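Local coordinates for four helix bundle protein (Bacteroides thetaiotaomicron VPI-5482, PDB 2RLD) that is of unknown function but binds calcium and belongs to the 23S rRNA-intervening sequence family of four-helix bundle proteins, at residues 16-21 / 98-103; 71-76 / 110-115; 40-45 / 81-86; 27-32 / 90-95. All blocks are in the same frame, centred on the assembly; numbering follows the deposited sequence.

Contact 1: residues 16-21 / 98-103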
# COMPACT_ATOMS: atom_id res chain seq x y z
N LEU C 16 -19.48 6.50 -12.97
CA LEU C 16 -19.95 6.92 -11.64
C LEU C 16 -20.99 5.93 -11.10
O LEU C 16 -20.94 5.50 -9.93
CB LEU C 16 -20.49 8.34 -11.71
CG LEU C 16 -19.45 9.44 -11.81
CD1 LEU C 16 -20.06 10.76 -12.34
CD2 LEU C 16 -18.79 9.66 -10.44
N GLU C 17 -21.93 5.53 -11.96
CA GLU C 17 -22.88 4.50 -11.59
C GLU C 17 -22.15 3.22 -11.21
O GLU C 17 -22.49 2.55 -10.23
CB GLU C 17 -23.88 4.25 -12.72
CG GLU C 17 -24.84 5.43 -12.99
CD GLU C 17 -25.63 5.88 -11.77
OE1 GLU C 17 -26.13 5.04 -10.98
OE2 GLU C 17 -25.75 7.10 -11.60
N PHE C 18 -21.11 2.89 -11.97
CA PHE C 18 -20.35 1.66 -11.70
C PHE C 18 -19.61 1.73 -10.36
O PHE C 18 -19.60 0.75 -9.61
CB PHE C 18 -19.35 1.38 -12.82
CG PHE C 18 -18.68 0.04 -12.70
CD1 PHE C 18 -19.38 -1.13 -12.96
CD2 PHE C 18 -17.34 -0.05 -12.34
CE1 PHE C 18 -18.78 -2.36 -12.88
CE2 PHE C 18 -16.72 -1.30 -12.26
CZ PHE C 18 -17.43 -2.44 -12.54
N ALA C 19 -18.99 2.87 -10.07
CA ALA C 19 -18.31 3.09 -8.80
C ALA C 19 -19.28 2.78 -7.65
O ALA C 19 -18.93 2.12 -6.66
CB ALA C 19 -17.78 4.56 -8.71
N VAL C 20 -20.53 3.21 -7.79
CA VAL C 20 -21.52 2.99 -6.73
C VAL C 20 -21.81 1.46 -6.58
O VAL C 20 -21.88 0.92 -5.47
CB VAL C 20 -22.82 3.75 -7.03
CG1 VAL C 20 -23.93 3.28 -6.07
CG2 VAL C 20 -22.61 5.32 -6.94
N ARG C 21 -21.95 0.78 -7.70
CA ARG C 21 -22.14 -0.66 -7.67
C ARG C 21 -20.93 -1.34 -7.01
O ARG C 21 -21.09 -2.29 -6.23
CB ARG C 21 -22.34 -1.21 -9.07
CG ARG C 21 -23.62 -0.71 -9.75
CD ARG C 21 -24.11 -1.74 -10.78
NE ARG C 21 -24.64 -2.95 -10.16
CZ ARG C 21 -24.92 -4.07 -10.83
NH1 ARG C 21 -24.70 -4.14 -12.14
NH2 ARG C 21 -25.37 -5.13 -10.18
N GLU C 98 -22.46 -11.65 -13.68
CA GLU C 98 -22.89 -11.23 -15.01
C GLU C 98 -23.35 -9.79 -15.01
O GLU C 98 -23.01 -9.03 -15.90
CB GLU C 98 -23.96 -12.15 -15.58
CG GLU C 98 -23.39 -13.51 -15.93
CD GLU C 98 -24.28 -14.34 -16.84
OE1 GLU C 98 -25.49 -14.03 -16.99
OE2 GLU C 98 -23.74 -15.32 -17.41
N SER C 99 -24.13 -9.41 -14.00
CA SER C 99 -24.67 -8.07 -13.89
C SER C 99 -23.56 -7.01 -13.83
O SER C 99 -23.59 -6.04 -14.57
CB SER C 99 -25.57 -7.98 -12.66
OG SER C 99 -26.23 -6.73 -12.60
N ILE C 100 -22.59 -7.23 -12.95
CA ILE C 100 -21.55 -6.24 -12.68
C ILE C 100 -20.54 -6.29 -13.82
O ILE C 100 -20.09 -5.25 -14.30
CB ILE C 100 -20.86 -6.47 -11.31
CG1 ILE C 100 -21.88 -6.38 -10.18
CG2 ILE C 100 -19.77 -5.45 -11.08
CD1 ILE C 100 -21.36 -6.87 -8.84
N ASN C 101 -20.21 -7.49 -14.28
CA ASN C 101 -19.21 -7.61 -15.34
C ASN C 101 -19.69 -7.02 -16.67
O ASN C 101 -18.90 -6.46 -17.42
CB ASN C 101 -18.79 -9.07 -15.53
CG ASN C 101 -17.61 -9.21 -16.48
OD1 ASN C 101 -16.50 -8.79 -16.16
ND2 ASN C 101 -17.85 -9.79 -17.64
N ASN C 102 -20.98 -7.14 -16.95
CA ASN C 102 -21.56 -6.55 -18.14
C ASN C 102 -21.45 -5.03 -18.09
O ASN C 102 -21.17 -4.41 -19.11
CB ASN C 102 -23.02 -6.96 -18.30
CG ASN C 102 -23.18 -8.38 -18.80
OD1 ASN C 102 -22.22 -9.00 -19.28
ND2 ASN C 102 -24.39 -8.92 -18.69
N ASP C 103 -21.66 -4.44 -16.92
CA ASP C 103 -21.49 -2.99 -16.77
C ASP C 103 -20.01 -2.59 -16.98
O ASP C 103 -19.70 -1.54 -17.57
CB ASP C 103 -21.99 -2.53 -15.40
CG ASP C 103 -23.51 -2.54 -15.29
OD1 ASP C 103 -24.17 -2.78 -16.31
OD2 ASP C 103 -24.04 -2.25 -14.19
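Arg21 reaches from helix 7-32 to the neighbouring turn of helix 94-116 and holds two residues there at once. Its chain is bent at chi3 (71°), which turns the guanidinium group toward Ser99 and Asp103. Arg21 NH1 forms a salt bridge with Asp103 OD2 at 2.9 Å; the carboxylate oxygen lies in the guanidinium plane, but the nitrogen meets it from well above the carboxylate plane, the two flat groups standing 69° apart. On Ser99 the grip is end-on: OG accepts a bond from Arg21 NH1 and another from Arg21 NH2, each 3.0 Å long. Ile100 CG1 lies over one face of the guanidinium group, 3.7 Å from Arg21 NH2, so the polar clasp rests on an apolar floor. A leucine in place of Arg21 would probably leave Asp103 without its counter-charge across this helix pair and Ser99 OG without either of its two donors.

One turn earlier, Phe18 fills the inner side of the contact. With CG anti to the backbone N (chi1 -172°), the ring is carried toward the other helix, where Phe18 CE1 touches Ile100 CG2 at 3.7 Å and the ring edge faces Ile100 O. Asp103 CB packs against CD1 of the same ring. Away from this seam, Glu17 forms a salt bridge with Arg88 of a second subunit. Asp103 is known to bind calcium in this protein, although no ion sits on it in this chain. Apolar residues packed inside, with the polar pairing nearer the surface, fit an antiparallel four-helix bundle, here joining its first and last helices.

Contact 2: residues 71-76 / 110-115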
# COMPACT_ATOMS: atom_id res chain seq x y z
N ILE C 71 -5.46 4.75 -18.64
CA ILE C 71 -5.41 4.33 -17.23
C ILE C 71 -6.79 3.87 -16.73
O ILE C 71 -6.89 2.85 -16.03
CB ILE C 71 -4.88 5.43 -16.29
CG1 ILE C 71 -3.47 5.89 -16.71
CG2 ILE C 71 -4.83 4.93 -14.83
CD1 ILE C 71 -3.02 7.14 -15.96
N ALA C 72 -7.86 4.56 -17.14
CA ALA C 72 -9.24 4.09 -16.83
C ALA C 72 -9.49 2.68 -17.38
O ALA C 72 -10.04 1.81 -16.71
CB ALA C 72 -10.28 5.07 -17.41
N LEU C 73 -9.04 2.46 -18.62
CA LEU C 73 -9.18 1.15 -19.24
C LEU C 73 -8.41 0.05 -18.47
O LEU C 73 -8.86 -1.09 -18.34
CB LEU C 73 -8.69 1.21 -20.67
CG LEU C 73 -8.80 -0.08 -21.48
CD1 LEU C 73 -10.23 -0.63 -21.42
CD2 LEU C 73 -8.34 0.20 -22.91
N LYS C 74 -7.23 0.42 -17.97
CA LYS C 74 -6.42 -0.49 -17.18
C LYS C 74 -7.18 -0.91 -15.94
O LYS C 74 -7.21 -2.10 -15.56
CB LYS C 74 -5.14 0.21 -16.74
CG LYS C 74 -4.20 -0.65 -15.89
CD LYS C 74 -2.89 0.08 -15.62
CE LYS C 74 -3.04 1.23 -14.58
NZ LYS C 74 -3.12 0.68 -13.20
N GLU C 75 -7.76 0.08 -15.31
CA GLU C 75 -8.52 -0.14 -14.06
C GLU C 75 -9.77 -1.00 -14.33
O GLU C 75 -10.11 -1.89 -13.54
CB GLU C 75 -8.87 1.20 -13.42
CG GLU C 75 -7.66 2.03 -12.94
CD GLU C 75 -6.91 1.45 -11.75
OE1 GLU C 75 -7.19 0.32 -11.30
OE2 GLU C 75 -6.02 2.17 -11.23
N ALA C 76 -10.43 -0.77 -15.45
CA ALA C 76 -11.56 -1.62 -15.88
C ALA C 76 -11.12 -3.07 -16.07
O ALA C 76 -11.80 -4.00 -15.60
CB ALA C 76 -12.16 -1.07 -17.18
N LEU C 110 -16.60 1.56 -24.58
CA LEU C 110 -16.68 2.99 -24.82
C LEU C 110 -15.29 3.64 -24.73
O LEU C 110 -14.91 4.48 -25.58
CB LEU C 110 -17.64 3.62 -23.80
CG LEU C 110 -19.09 3.12 -23.90
CD1 LEU C 110 -19.95 3.54 -22.69
CD2 LEU C 110 -19.70 3.60 -25.21
N LEU C 111 -14.51 3.24 -23.72
CA LEU C 111 -13.15 3.78 -23.59
C LEU C 111 -12.30 3.45 -24.81
O LEU C 111 -11.57 4.31 -25.33
CB LEU C 111 -12.47 3.27 -22.33
CG LEU C 111 -13.07 3.74 -21.01
CD1 LEU C 111 -12.49 2.89 -19.88
CD2 LEU C 111 -12.79 5.22 -20.78
N ILE C 112 -12.42 2.23 -25.30
CA ILE C 112 -11.64 1.83 -26.47
C ILE C 112 -12.04 2.64 -27.70
O ILE C 112 -11.17 3.07 -28.49
CB ILE C 112 -11.76 0.31 -26.74
CG1 ILE C 112 -11.03 -0.45 -25.63
CG2 ILE C 112 -11.17 -0.03 -28.13
CD1 ILE C 112 -11.46 -1.88 -25.47
N SER C 113 -13.34 2.87 -27.87
CA SER C 113 -13.85 3.65 -28.99
C SER C 113 -13.25 5.05 -28.98
O SER C 113 -12.66 5.51 -29.96
CB SER C 113 -15.37 3.74 -28.94
OG SER C 113 -15.88 4.35 -30.11
N ILE C 114 -13.39 5.74 -27.86
CA ILE C 114 -12.83 7.07 -27.71
C ILE C 114 -11.33 7.03 -28.04
O ILE C 114 -10.84 7.75 -28.93
CB ILE C 114 -13.06 7.60 -26.28
CG1 ILE C 114 -14.55 7.85 -26.03
CG2 ILE C 114 -12.26 8.87 -26.05
CD1 ILE C 114 -14.93 7.85 -24.58
N ILE C 115 -10.61 6.14 -27.36
CA ILE C 115 -9.16 6.04 -27.50
C ILE C 115 -8.75 5.79 -28.95
O ILE C 115 -7.81 6.41 -29.45
CB ILE C 115 -8.57 4.95 -26.60
CG1 ILE C 115 -8.72 5.37 -25.13
CG2 ILE C 115 -7.09 4.70 -26.95
CD1 ILE C 115 -8.69 4.22 -24.13
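Leu111 CD1 sits over one face of the flat peptide group that joins Ala72 to Leu73, almost straight above Leu73 N at 3.7 Å. At the margin of the same group, Ala72 CB lies 4.0 Å from the same Leu111 CD1. No aromatic ring takes part; the peptide is the flat surface of the contact, and the small Ala72 side chain lets the leucine come down close to the helix backbone. Leu111 arrives there with CG anti to its carbonyl carbon (chi1 -66°), its own chain pointing across the seam.

Leu73 answers in the other direction. Its CG lies anti to the backbone N (chi1 -178°), and the CD2 branch extends to the residues following Leu111: it touches Ile112 CG1 at 3.9 Å and lies 4.2 Å from Ile115 CD1. The two leucines thus pass by one another, each serving a different part of the opposite helix. The side chains that meet here are all apolar, Leu111 CD1 also resting on a backbone peptide, and packing alone holds the pair.

The segments run antiparallel, their axes 10.0 Å apart at an angle of 155°, and belong to helices 62-88 and 94-116. Helix 7-32 joins from one side, with Val11 against Leu111, while helix 38-57 brings Ile53 to Ala72. Leu73 also packs on Gln58 of a third subunit, so the seam lies between the chain's own core and an interface with its neighbour.

Contact 3: residues 40-45 / 81-86. With EDO (1,2-ethanediol), chain L.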
# COMPACT_ATOMS: atom_id res chain seq x y z
N LYS C 40 -10.90 -5.32 -1.08
CA LYS C 40 -10.19 -4.03 -1.06
C LYS C 40 -9.56 -3.72 -2.40
O LYS C 40 -9.60 -2.56 -2.87
CB LYS C 40 -9.13 -4.01 0.03
CG LYS C 40 -9.63 -4.35 1.37
N GLN C 41 -9.05 -4.74 -3.07
CA GLN C 41 -8.42 -4.57 -4.38
C GLN C 41 -9.44 -4.07 -5.39
O GLN C 41 -9.19 -3.11 -6.11
CB GLN C 41 -7.80 -5.85 -4.88
CG GLN C 41 -6.65 -6.36 -4.05
CD GLN C 41 -5.34 -5.78 -4.45
OE1 GLN C 41 -5.26 -4.60 -4.80
NE2 GLN C 41 -4.29 -6.60 -4.41
N ILE C 42 -10.63 -4.67 -5.40
CA ILE C 42 -11.63 -4.32 -6.40
C ILE C 42 -12.35 -3.02 -6.07
O ILE C 42 -12.80 -2.32 -6.98
CB ILE C 42 -12.64 -5.49 -6.65
CG1 ILE C 42 -13.32 -5.29 -8.01
CG2 ILE C 42 -13.64 -5.64 -5.51
CD1 ILE C 42 -14.35 -6.35 -8.36
N LEU C 43 -12.45 -2.68 -4.78
CA LEU C 43 -12.95 -1.36 -4.42
C LEU C 43 -12.08 -0.29 -5.05
O LEU C 43 -12.58 0.67 -5.65
CB LEU C 43 -12.94 -1.19 -2.90
CG LEU C 43 -13.35 0.20 -2.41
CD1 LEU C 43 -14.78 0.56 -2.81
CD2 LEU C 43 -13.15 0.24 -0.89
N ARG C 44 -10.77 -0.47 -4.96
CA ARG C 44 -9.83 0.47 -5.54
C ARG C 44 -9.89 0.52 -7.06
O ARG C 44 -10.04 1.60 -7.66
CB ARG C 44 -8.40 0.15 -5.08
CG ARG C 44 -7.35 1.15 -5.58
N SER C 45 -9.79 -0.63 -7.72
CA SER C 45 -9.75 -0.63 -9.17
C SER C 45 -11.09 -0.17 -9.74
O SER C 45 -11.11 0.66 -10.64
CB SER C 45 -9.30 -1.99 -9.73
OG SER C 45 -10.23 -3.04 -9.54
N TYR C 81 -10.65 -8.74 -13.84
CA TYR C 81 -9.84 -9.82 -13.25
C TYR C 81 -10.39 -10.19 -11.89
O TYR C 81 -10.66 -11.36 -11.61
CB TYR C 81 -8.38 -9.37 -13.12
CG TYR C 81 -7.49 -10.31 -12.27
CD1 TYR C 81 -6.94 -11.46 -12.80
CD2 TYR C 81 -7.20 -10.00 -10.96
CE1 TYR C 81 -6.13 -12.30 -12.02
CE2 TYR C 81 -6.41 -10.83 -10.16
CZ TYR C 81 -5.89 -11.98 -10.69
OH TYR C 81 -5.07 -12.76 -9.90
N TRP C 82 -10.57 -9.19 -11.03
CA TRP C 82 -11.06 -9.48 -9.67
C TRP C 82 -12.46 -10.09 -9.73
O TRP C 82 -12.75 -11.04 -8.98
CB TRP C 82 -11.03 -8.24 -8.74
CG TRP C 82 -9.63 -7.77 -8.44
CD1 TRP C 82 -9.04 -6.60 -8.85
CD2 TRP C 82 -8.64 -8.49 -7.70
NE1 TRP C 82 -7.73 -6.55 -8.39
CE2 TRP C 82 -7.46 -7.70 -7.70
CE3 TRP C 82 -8.63 -9.73 -7.04
CZ2 TRP C 82 -6.30 -8.11 -7.07
CZ3 TRP C 82 -7.48 -10.12 -6.39
CH2 TRP C 82 -6.32 -9.32 -6.42
N LEU C 83 -13.31 -9.61 -10.64
CA LEU C 83 -14.66 -10.18 -10.74
C LEU C 83 -14.60 -11.66 -11.13
O LEU C 83 -15.34 -12.51 -10.63
CB LEU C 83 -15.49 -9.40 -11.75
CG LEU C 83 -15.95 -8.01 -11.31
CD1 LEU C 83 -16.58 -7.26 -12.50
CD2 LEU C 83 -16.93 -8.08 -10.09
N GLU C 84 -13.72 -11.98 -12.07
CA GLU C 84 -13.59 -13.35 -12.52
C GLU C 84 -13.11 -14.25 -11.39
O GLU C 84 -13.60 -15.38 -11.18
CB GLU C 84 -12.58 -13.40 -13.67
CG GLU C 84 -12.55 -14.76 -14.36
CD GLU C 84 -11.64 -14.81 -15.60
OE1 GLU C 84 -11.19 -13.74 -16.08
OE2 GLU C 84 -11.39 -15.93 -16.08
N LEU C 85 -12.11 -13.77 -10.65
CA LEU C 85 -11.64 -14.49 -9.47
C LEU C 85 -12.75 -14.72 -8.43
O LEU C 85 -12.89 -15.82 -7.89
CB LEU C 85 -10.45 -13.75 -8.84
CG LEU C 85 -9.66 -14.48 -7.77
CD1 LEU C 85 -9.33 -15.92 -8.13
CD2 LEU C 85 -8.41 -13.64 -7.46
N LEU C 86 -13.53 -13.68 -8.17
CA LEU C 86 -14.63 -13.80 -7.22
C LEU C 86 -15.71 -14.82 -7.62
O LEU C 86 -16.14 -15.60 -6.79
CB LEU C 86 -15.26 -12.43 -6.95
CG LEU C 86 -14.39 -11.40 -6.22
CD1 LEU C 86 -14.95 -9.98 -6.37
CD2 LEU C 86 -14.28 -11.81 -4.70
C1 EDO L . -3.14 -5.13 -7.27
O1 EDO L . -2.02 -5.70 -6.61
C2 EDO L . -2.79 -4.96 -8.73
O2 EDO L . -2.46 -3.60 -9.00
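Gln41 and Trp82 form a CH-pi contact in the seam between helices 38-57 and 62-88, an antiparallel pair in which the indole is a broad platform. Gln41 CB lies over one face of the ring system, 3.8 Å from the centroid of the Trp82 five-membered ring. The chain then bends at chi2 (-87°) and stays over the indole, so that Gln41 CG comes to 3.5 Å from Trp82 CZ2 and the amide is tilted only 30° from the ring plane. Beyond, Gln41 NE2 makes a weak hydrogen bond to an ethanediol molecule, which also binds Ser48 of a third subunit. The opposite face of the indole carries Tyr81 CD2, Ser45 OG lies at its edge while bonding to Thr79, and the ring nitrogen is satisfied by Glu78.

The pair forms one seam of the four-helix bundle, and toward the interior Ile42 CG1 packs 3.8 Å from Trp82 CB. Because CG1 is anti to the backbone N (chi1 -160°), Ile42 CD1 is sent inward to touch Leu83 CD2 at 3.6 Å, with Leu86 CD1 a little farther off. With Trp82 replaced by alanine, a gap would probably open between Gln41 and Tyr81, and Glu78 would lose its indole donor. Leu25 of helix 7-32 covers both Ile42 and Leu83, while Ala51 of the third subunit packs on the indole.

Contact 4: residues 27-32 / 90-95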
# COMPACT_ATOMS: atom_id res chain seq x y z
N LYS C 27 -19.20 -3.69 0.24
CA LYS C 27 -19.99 -3.92 1.46
C LYS C 27 -20.46 -5.37 1.59
O LYS C 27 -20.35 -5.97 2.66
CB LYS C 27 -21.19 -2.97 1.50
CG LYS C 27 -20.83 -1.53 1.65
CD LYS C 27 -22.05 -0.65 1.43
CE LYS C 27 -22.98 -0.64 2.59
NZ LYS C 27 -24.29 0.07 2.27
N PHE C 28 -20.99 -5.92 0.49
CA PHE C 28 -21.42 -7.30 0.44
C PHE C 28 -20.29 -8.24 0.81
O PHE C 28 -20.46 -9.09 1.69
CB PHE C 28 -21.94 -7.63 -0.96
CG PHE C 28 -22.25 -9.08 -1.17
CD1 PHE C 28 -23.44 -9.63 -0.69
CD2 PHE C 28 -21.38 -9.88 -1.85
CE1 PHE C 28 -23.75 -10.98 -0.88
CE2 PHE C 28 -21.69 -11.26 -2.05
CZ PHE C 28 -22.89 -11.78 -1.56
N LEU C 29 -19.13 -8.06 0.17
CA LEU C 29 -18.01 -8.96 0.38
C LEU C 29 -17.51 -8.89 1.81
O LEU C 29 -17.29 -9.91 2.45
CB LEU C 29 -16.87 -8.66 -0.60
CG LEU C 29 -17.15 -9.00 -2.06
CD1 LEU C 29 -16.05 -8.40 -2.92
CD2 LEU C 29 -17.30 -10.52 -2.21
N VAL C 30 -17.36 -7.68 2.34
CA VAL C 30 -16.83 -7.53 3.69
C VAL C 30 -17.85 -7.96 4.74
O VAL C 30 -17.52 -8.75 5.63
CB VAL C 30 -16.34 -6.06 3.93
CG1 VAL C 30 -15.97 -5.89 5.37
CG2 VAL C 30 -15.15 -5.73 2.97
N ASN C 31 -19.07 -7.44 4.66
CA ASN C 31 -20.06 -7.61 5.73
C ASN C 31 -20.74 -8.97 5.71
O ASN C 31 -20.95 -9.59 6.78
CB ASN C 31 -21.13 -6.52 5.67
CG ASN C 31 -20.56 -5.14 5.95
OD1 ASN C 31 -19.66 -4.98 6.76
ND2 ASN C 31 -21.08 -4.15 5.25
N GLU C 32 -21.03 -9.47 4.51
CA GLU C 32 -21.73 -10.74 4.37
C GLU C 32 -20.78 -11.91 4.14
O GLU C 32 -20.93 -12.96 4.77
CB GLU C 32 -22.79 -10.62 3.28
CG GLU C 32 -23.64 -9.36 3.45
CD GLU C 32 -24.80 -9.29 2.50
OE1 GLU C 32 -25.45 -10.33 2.26
OE2 GLU C 32 -25.07 -8.18 2.00
N GLU C 90 -16.48 -18.52 -5.77
CA GLU C 90 -17.81 -18.61 -5.17
C GLU C 90 -18.11 -17.53 -4.13
O GLU C 90 -19.02 -17.69 -3.30
CB GLU C 90 -18.06 -20.02 -4.63
CG GLU C 90 -17.91 -21.11 -5.74
CD GLU C 90 -18.03 -22.54 -5.23
OE1 GLU C 90 -18.54 -22.75 -4.12
OE2 GLU C 90 -17.60 -23.45 -5.96
N TYR C 91 -17.38 -16.42 -4.21
CA TYR C 91 -17.69 -15.24 -3.39
C TYR C 91 -18.88 -14.44 -3.91
O TYR C 91 -19.54 -13.75 -3.15
CB TYR C 91 -16.47 -14.35 -3.20
CG TYR C 91 -15.57 -14.91 -2.14
CD1 TYR C 91 -15.82 -14.65 -0.79
CD2 TYR C 91 -14.49 -15.71 -2.47
CE1 TYR C 91 -15.01 -15.20 0.22
CE2 TYR C 91 -13.68 -16.29 -1.47
CZ TYR C 91 -13.94 -16.02 -0.14
OH TYR C 91 -13.10 -16.55 0.83
N ILE C 92 -19.16 -14.54 -5.20
CA ILE C 92 -20.36 -13.93 -5.79
C ILE C 92 -21.06 -14.97 -6.66
O ILE C 92 -20.43 -15.93 -7.16
CB ILE C 92 -20.04 -12.68 -6.64
CG1 ILE C 92 -19.06 -13.02 -7.78
CG2 ILE C 92 -19.55 -11.51 -5.72
CD1 ILE C 92 -18.83 -11.85 -8.72
N THR C 93 -22.38 -14.79 -6.83
CA THR C 93 -23.18 -15.69 -7.65
C THR C 93 -22.96 -15.39 -9.13
O THR C 93 -22.44 -14.33 -9.47
CB THR C 93 -24.71 -15.52 -7.35
OG1 THR C 93 -25.12 -14.19 -7.72
CG2 THR C 93 -24.99 -15.72 -5.87
N ARG C 94 -23.40 -16.29 -10.00
CA ARG C 94 -23.28 -16.04 -11.44
C ARG C 94 -24.10 -14.82 -11.83
O ARG C 94 -23.69 -14.04 -12.68
CB ARG C 94 -23.72 -17.28 -12.24
CG ARG C 94 -23.85 -17.08 -13.75
CD ARG C 94 -22.56 -16.68 -14.45
NE ARG C 94 -21.53 -17.72 -14.41
CZ ARG C 94 -20.41 -17.70 -15.14
NH1 ARG C 94 -20.17 -16.70 -15.99
NH2 ARG C 94 -19.53 -18.69 -15.04
N GLU C 95 -25.24 -14.63 -11.17
CA GLU C 95 -26.11 -13.46 -11.40
C GLU C 95 -25.41 -12.17 -11.05
O GLU C 95 -25.48 -11.18 -11.80
CB GLU C 95 -27.39 -13.57 -10.57
CG GLU C 95 -28.39 -12.46 -10.81
CD GLU C 95 -29.62 -12.53 -9.89
OE1 GLU C 95 -29.72 -13.46 -9.05
OE2 GLU C 95 -30.49 -11.63 -10.02
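Tyr91 and Ile92 belong to the connection between two bundle helices, and they lie against Phe28 and Leu29 near the C-terminal end of helix 7-32. The connection starts with a Schellman motif that ends helix 62-88: Glu90, with positive phi, is its C-prime residue, Tyr91 N bonds back to Leu86 O and Glu90 N to Ile87 O. The chain that leaves this turn presents a backbone oxygen to the first helix. Phe28 meets it with its ring edge, CE2 lying 3.5 Å from Tyr91 O and the oxygen close to the ring plane. That oxygen also accepts a hydrogen bond from Gln33 NE2.

The ring is swung out with CG anti to the backbone N (chi1 173°), which brings the same CE2 within 4.3 Å of Ile92 CG2. Leu29 works from beside it: its CD2 methyl touches Tyr91 CB at 4.0 Å and also approaches Ile92 CG2, the leucine and tyrosine side chains crossing at about a right angle. Ile92 is buried, and Leu86 packs against it as well as against Leu29.

Past Ile92, Thr93 takes the N-cap position of helix 94-116, its side chain capping a backbone N, while its own N bonds to Gln96 OE1, consistent with a capping box. A Schellman stop and, after two intervening residues, an N-cap start make a compact way of reversing the chain, typical of the tight turns between successive antiparallel helices in a bundle.

Overall arrangement
From the N terminus, helix 7-32 supplies first residues 16-21 and then 27-32, helix 38-57 gives 40-45, and the chain returns through helix 62-88, the turn after it and helix 94-116 to close the loops. Contact 3 closes the shortest of the three concentric ones; contact 4 encloses it, and contact 1 encloses both. Contact 2 breaks the pattern: it starts within all three loops and ends beyond them, and so crosses each. Contacts 1 and 3 meet where Leu83 packs on Ile100, and contacts 3 and 4 meet around Leu86. Contacts 2 and 4 lie on opposite sides of the chain's centre, about 26 Å apart between centres; together the four contacts join all four helices along the bundle.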